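PDB 4XYH: kinetochore protein Mis16 from Schizosaccharomyces japonicus, which recognises histone H4 and, independently, the CENP-A-specific chaperone Scm3, and probably helps to deliver CENP-A to centromeres. Local coordinates for residues H232-V237 with T259-D264; L43-A48 with A92-P97. All coordinates share one frame; numbering follows the deposited sequence.

Both interactions sit in the propeller, each centred about 19 Å from the centre of the chain but on opposite sides of it; their own centres lie about 37 Å apart and they do not touch. Interaction 1 is buried and polar: the loop 232-237 is tied by side-chain hydrogen bonds to a strand of the blade it leads into, and 272 Å² is covered. Interaction 2 is partly buried and apolar: strands 43-48 and 92-97, from two different sheets, meet through methyl and methylene groups over 167 Å². The first fixes a loop against its own blade, whereas the second packs one blade on the next, with two exposed residues at its border.

Interaction 1: residues H232-V237 with T259-D264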
# COMPACT_ATOMS: atom_id res chain seq x y z
N HIS A 232 -3.30 22.66 -3.15
CA HIS A 232 -4.61 22.58 -2.54
C HIS A 232 -5.68 22.35 -3.61
O HIS A 232 -6.28 23.29 -4.11
CB HIS A 232 -4.90 23.84 -1.75
CG HIS A 232 -3.94 24.06 -0.62
ND1 HIS A 232 -2.83 24.86 -0.73
CD2 HIS A 232 -3.91 23.55 0.64
CE1 HIS A 232 -2.16 24.86 0.41
NE2 HIS A 232 -2.80 24.06 1.25
N ARG A 233 -5.91 21.09 -3.95
CA ARG A 233 -6.77 20.74 -5.08
C ARG A 233 -7.84 19.73 -4.69
O ARG A 233 -8.61 19.27 -5.53
CB ARG A 233 -5.91 20.20 -6.22
CG ARG A 233 -4.84 21.19 -6.66
CD ARG A 233 -4.07 20.72 -7.88
NE ARG A 233 -3.19 21.77 -8.38
CZ ARG A 233 -2.06 21.55 -9.04
NH1 ARG A 233 -1.67 20.31 -9.30
NH2 ARG A 233 -1.32 22.58 -9.44
N HIS A 234 -7.90 19.39 -3.42
CA HIS A 234 -8.92 18.47 -2.95
C HIS A 234 -9.77 19.13 -1.89
O HIS A 234 -9.34 20.08 -1.23
CB HIS A 234 -8.28 17.18 -2.42
CG HIS A 234 -7.80 16.25 -3.50
ND1 HIS A 234 -8.67 15.50 -4.27
CD2 HIS A 234 -6.56 15.94 -3.92
CE1 HIS A 234 -7.97 14.77 -5.12
NE2 HIS A 234 -6.69 15.02 -4.94
N THR A 235 -10.99 18.64 -1.71
CA THR A 235 -11.92 19.27 -0.78
C THR A 235 -12.19 18.35 0.41
O THR A 235 -13.01 18.66 1.28
CB THR A 235 -13.23 19.64 -1.49
OG1 THR A 235 -13.84 18.47 -2.02
CG2 THR A 235 -12.96 20.62 -2.64
N ALA A 236 -11.46 17.24 0.47
CA ALA A 236 -11.51 16.34 1.61
C ALA A 236 -10.19 15.56 1.66
O ALA A 236 -9.33 15.76 0.79
CB ALA A 236 -12.71 15.41 1.52
N VAL A 237 -10.01 14.69 2.66
CA VAL A 237 -8.75 13.97 2.85
C VAL A 237 -8.18 13.36 1.55
O VAL A 237 -8.92 12.76 0.76
CB VAL A 237 -8.91 12.83 3.89
CG1 VAL A 237 -10.12 11.99 3.57
CG2 VAL A 237 -7.68 11.95 3.93
N THR A 259 -12.72 12.47 -6.32
CA THR A 259 -11.99 12.75 -7.56
C THR A 259 -10.68 11.98 -7.73
O THR A 259 -10.05 11.53 -6.76
CB THR A 259 -11.67 14.24 -7.72
OG1 THR A 259 -10.74 14.66 -6.71
CG2 THR A 259 -12.95 15.08 -7.63
N LEU A 260 -10.30 11.83 -9.00
CA LEU A 260 -9.03 11.27 -9.41
C LEU A 260 -8.33 12.40 -10.13
O LEU A 260 -8.88 12.95 -11.08
CB LEU A 260 -9.22 10.08 -10.35
CG LEU A 260 -8.01 9.62 -11.16
CD1 LEU A 260 -6.95 8.99 -10.24
CD2 LEU A 260 -8.43 8.64 -12.26
N GLN A 261 -7.13 12.77 -9.69
CA GLN A 261 -6.49 13.93 -10.31
C GLN A 261 -5.07 13.61 -10.76
O GLN A 261 -4.41 12.74 -10.20
CB GLN A 261 -6.50 15.14 -9.37
CG GLN A 261 -7.89 15.49 -8.80
CD GLN A 261 -7.94 16.86 -8.15
OE1 GLN A 261 -7.16 17.74 -8.50
NE2 GLN A 261 -8.85 17.05 -7.21
N ILE A 262 -4.63 14.30 -11.80
CA ILE A 262 -3.28 14.16 -12.31
C ILE A 262 -2.61 15.50 -12.14
O ILE A 262 -3.16 16.52 -12.54
CB ILE A 262 -3.24 13.74 -13.79
CG1 ILE A 262 -3.99 12.41 -13.98
CG2 ILE A 262 -1.80 13.63 -14.26
CD1 ILE A 262 -3.31 11.23 -13.30
N HIS A 263 -1.44 15.50 -11.52
CA HIS A 263 -0.74 16.74 -11.28
C HIS A 263 0.57 16.73 -12.03
O HIS A 263 1.23 15.69 -12.11
CB HIS A 263 -0.49 16.95 -9.79
CG HIS A 263 -1.69 16.65 -8.94
ND1 HIS A 263 -2.66 17.58 -8.66
CD2 HIS A 263 -2.08 15.51 -8.33
CE1 HIS A 263 -3.60 17.03 -7.91
NE2 HIS A 263 -3.26 15.77 -7.69
N ASP A 264 0.93 17.90 -12.57
CA ASP A 264 2.24 18.14 -13.16
C ASP A 264 3.10 18.91 -12.16
O ASP A 264 2.90 20.12 -11.96
CB ASP A 264 2.11 18.93 -14.47
CG ASP A 264 3.44 19.12 -15.20
OD1 ASP A 264 4.51 18.93 -14.58
OD2 ASP A 264 3.42 19.48 -16.39
O HOH W 1 0.64 21.08 -10.85
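Two hydrogen bonds join Arg233 to strand 259-264, one from its backbone and one from its side chain. Gln261 NE2 donates to Arg233 O at 2.8 Å, with an N-H...O angle of 159° and the donor above the carbonyl plane rather than on a lone pair. The other runs from Arg233 NH1 to His263 ND1, 3.0 Å; guanidinium and imidazole lie nearly coplanar, 17° apart, so they meet edge to edge. An extended chain from CG to NE carries the guanidinium that far, and Arg233 NH2 reaches a water (2.8 Å) that donates to Asp264 O. His234 is the histidine of the WD-repeat tetrad, and His263 occupies the position usually held by its tryptophan. The same Gln261 NE2 donates to Thr259 OG1 at 3.1 Å and lies over one face of the His234 ring, 3.2 Å from CE1, while Thr259 OG1 stands at that ring's edge. With a leucine here in place of Gln261, Arg233 O would probably lose its amide donor and the His234 face its polar cover. In the second shell, Ser253 OG bonds NE2 of both histidines, and Asp257 holds His234 ND1, the backbone N of Thr235 and Thr259 OG1.

Interaction 2: residues L43-A48 with A92-P97; sequences LVITEA and ASVQLP
Leu43 and Ile45 both pack on Leu96, and the methyl CD2 of that leucine is the point on which they converge. Leu96 CD2 lies 3.9 Å from Leu43 CD2 and equally far from Ile45 CD1. The Leu43 and Leu96 side chains cross at about a right angle and touch through CD2 of each. Ile45 comes in at a slant: with CG1 beside the backbone N (chi1 -61°) and the chain extended to CD1, its terminal methyl also reaches Val94 CG2 at 4.0 Å. Ile45 CD1 also passes 4.1 Å from the backbone oxygen Gln95 O. Here the packing is close and wholly van der Waals, and both residues met on the second strand, Val94 and Leu96, are buried.

The border is looser. The other branch, Leu43 CD1, reaches Pro97 CD at 4.2 Å, and this proline is exposed. Gln95, also exposed, sends its amide away from the opposing strand and contributes little. The axes run antiparallel at 167° but approach no closer than 9.3 Å, a spacing expected of sheets stacked through side chains rather than of neighbours in one sheet. Toward the other end, Leu122 contacts Glu47 from one segment and both Ala92 and Val94 from the other.

Strand 41-48 is the N-terminal edge strand that completes the sheet of the C-terminal strands, the "Velcro" closure of a beta-propeller, with Leu43 and Ile45 bonded through their backbones to Ser411 and Ile409. Strand 87-97 belongs to the adjoining blade, between strands 70-77 and 123-130, and Leu96 reaches past strand 41-48 to touch Ile409 of strand 406-412.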
# COMPACT_ATOMS: atom_id res chain seq x y z
N LEU A 43 2.08 -21.60 -0.10
CA LEU A 43 2.76 -21.06 1.06
C LEU A 43 1.83 -20.19 1.91
O LEU A 43 1.19 -19.28 1.40
CB LEU A 43 3.97 -20.22 0.63
CG LEU A 43 4.64 -19.41 1.75
CD1 LEU A 43 5.42 -20.33 2.69
CD2 LEU A 43 5.54 -18.34 1.20
N VAL A 44 1.73 -20.50 3.21
CA VAL A 44 1.07 -19.59 4.15
C VAL A 44 1.88 -19.46 5.43
O VAL A 44 2.12 -20.43 6.12
CB VAL A 44 -0.33 -20.05 4.55
CG1 VAL A 44 -0.88 -19.08 5.57
CG2 VAL A 44 -1.24 -20.10 3.35
N ILE A 45 2.29 -18.23 5.72
CA ILE A 45 2.95 -17.88 6.97
C ILE A 45 2.09 -16.88 7.72
O ILE A 45 1.65 -15.88 7.15
CB ILE A 45 4.32 -17.27 6.72
CG1 ILE A 45 5.21 -18.27 5.99
CG2 ILE A 45 4.93 -16.81 8.03
CD1 ILE A 45 6.50 -17.66 5.48
N THR A 46 1.82 -17.16 9.00
CA THR A 46 1.00 -16.27 9.81
C THR A 46 1.78 -15.78 11.01
O THR A 46 2.38 -16.56 11.72
CB THR A 46 -0.29 -16.94 10.31
OG1 THR A 46 -1.10 -17.33 9.19
CG2 THR A 46 -1.09 -15.99 11.15
N GLU A 47 1.78 -14.47 11.22
CA GLU A 47 2.54 -13.92 12.32
C GLU A 47 1.69 -12.94 13.13
O GLU A 47 1.10 -12.01 12.57
CB GLU A 47 3.79 -13.22 11.80
CG GLU A 47 4.62 -12.56 12.90
CD GLU A 47 5.33 -13.56 13.81
OE1 GLU A 47 5.49 -14.75 13.40
OE2 GLU A 47 5.72 -13.17 14.93
N ALA A 48 1.60 -13.17 14.44
CA ALA A 48 0.89 -12.26 15.33
C ALA A 48 1.85 -11.19 15.83
O ALA A 48 2.84 -11.50 16.47
CB ALA A 48 0.27 -13.01 16.50
N ALA A 92 11.68 -6.44 9.40
CA ALA A 92 11.52 -7.85 9.73
C ALA A 92 12.23 -8.70 8.70
O ALA A 92 12.33 -8.32 7.54
CB ALA A 92 10.05 -8.22 9.80
N SER A 93 12.76 -9.85 9.13
CA SER A 93 13.25 -10.84 8.19
C SER A 93 12.36 -12.08 8.20
O SER A 93 11.80 -12.46 9.22
CB SER A 93 14.69 -11.23 8.49
OG SER A 93 14.79 -11.73 9.80
N VAL A 94 12.23 -12.70 7.04
CA VAL A 94 11.46 -13.91 6.95
C VAL A 94 12.22 -14.90 6.07
O VAL A 94 12.90 -14.52 5.12
CB VAL A 94 10.05 -13.65 6.39
CG1 VAL A 94 10.11 -13.04 4.99
CG2 VAL A 94 9.23 -14.92 6.39
N GLN A 95 12.14 -16.17 6.42
CA GLN A 95 12.70 -17.22 5.60
C GLN A 95 11.62 -17.73 4.66
O GLN A 95 10.57 -18.18 5.10
CB GLN A 95 13.23 -18.35 6.47
CG GLN A 95 14.25 -19.22 5.78
CD GLN A 95 15.24 -19.82 6.76
OE1 GLN A 95 14.87 -20.16 7.90
NE2 GLN A 95 16.50 -19.94 6.34
N LEU A 96 11.87 -17.62 3.35
CA LEU A 96 10.94 -18.15 2.35
C LEU A 96 11.60 -19.27 1.55
O LEU A 96 12.78 -19.19 1.24
CB LEU A 96 10.49 -17.05 1.39
CG LEU A 96 9.80 -15.79 1.88
CD1 LEU A 96 9.63 -14.89 0.69
CD2 LEU A 96 8.45 -16.11 2.51
N PRO A 97 10.82 -20.30 1.20
CA PRO A 97 11.33 -21.31 0.26
C PRO A 97 11.26 -20.80 -1.17
O PRO A 97 10.46 -19.90 -1.45
CB PRO A 97 10.39 -22.48 0.47
CG PRO A 97 9.08 -21.83 0.87
CD PRO A 97 9.45 -20.59 1.66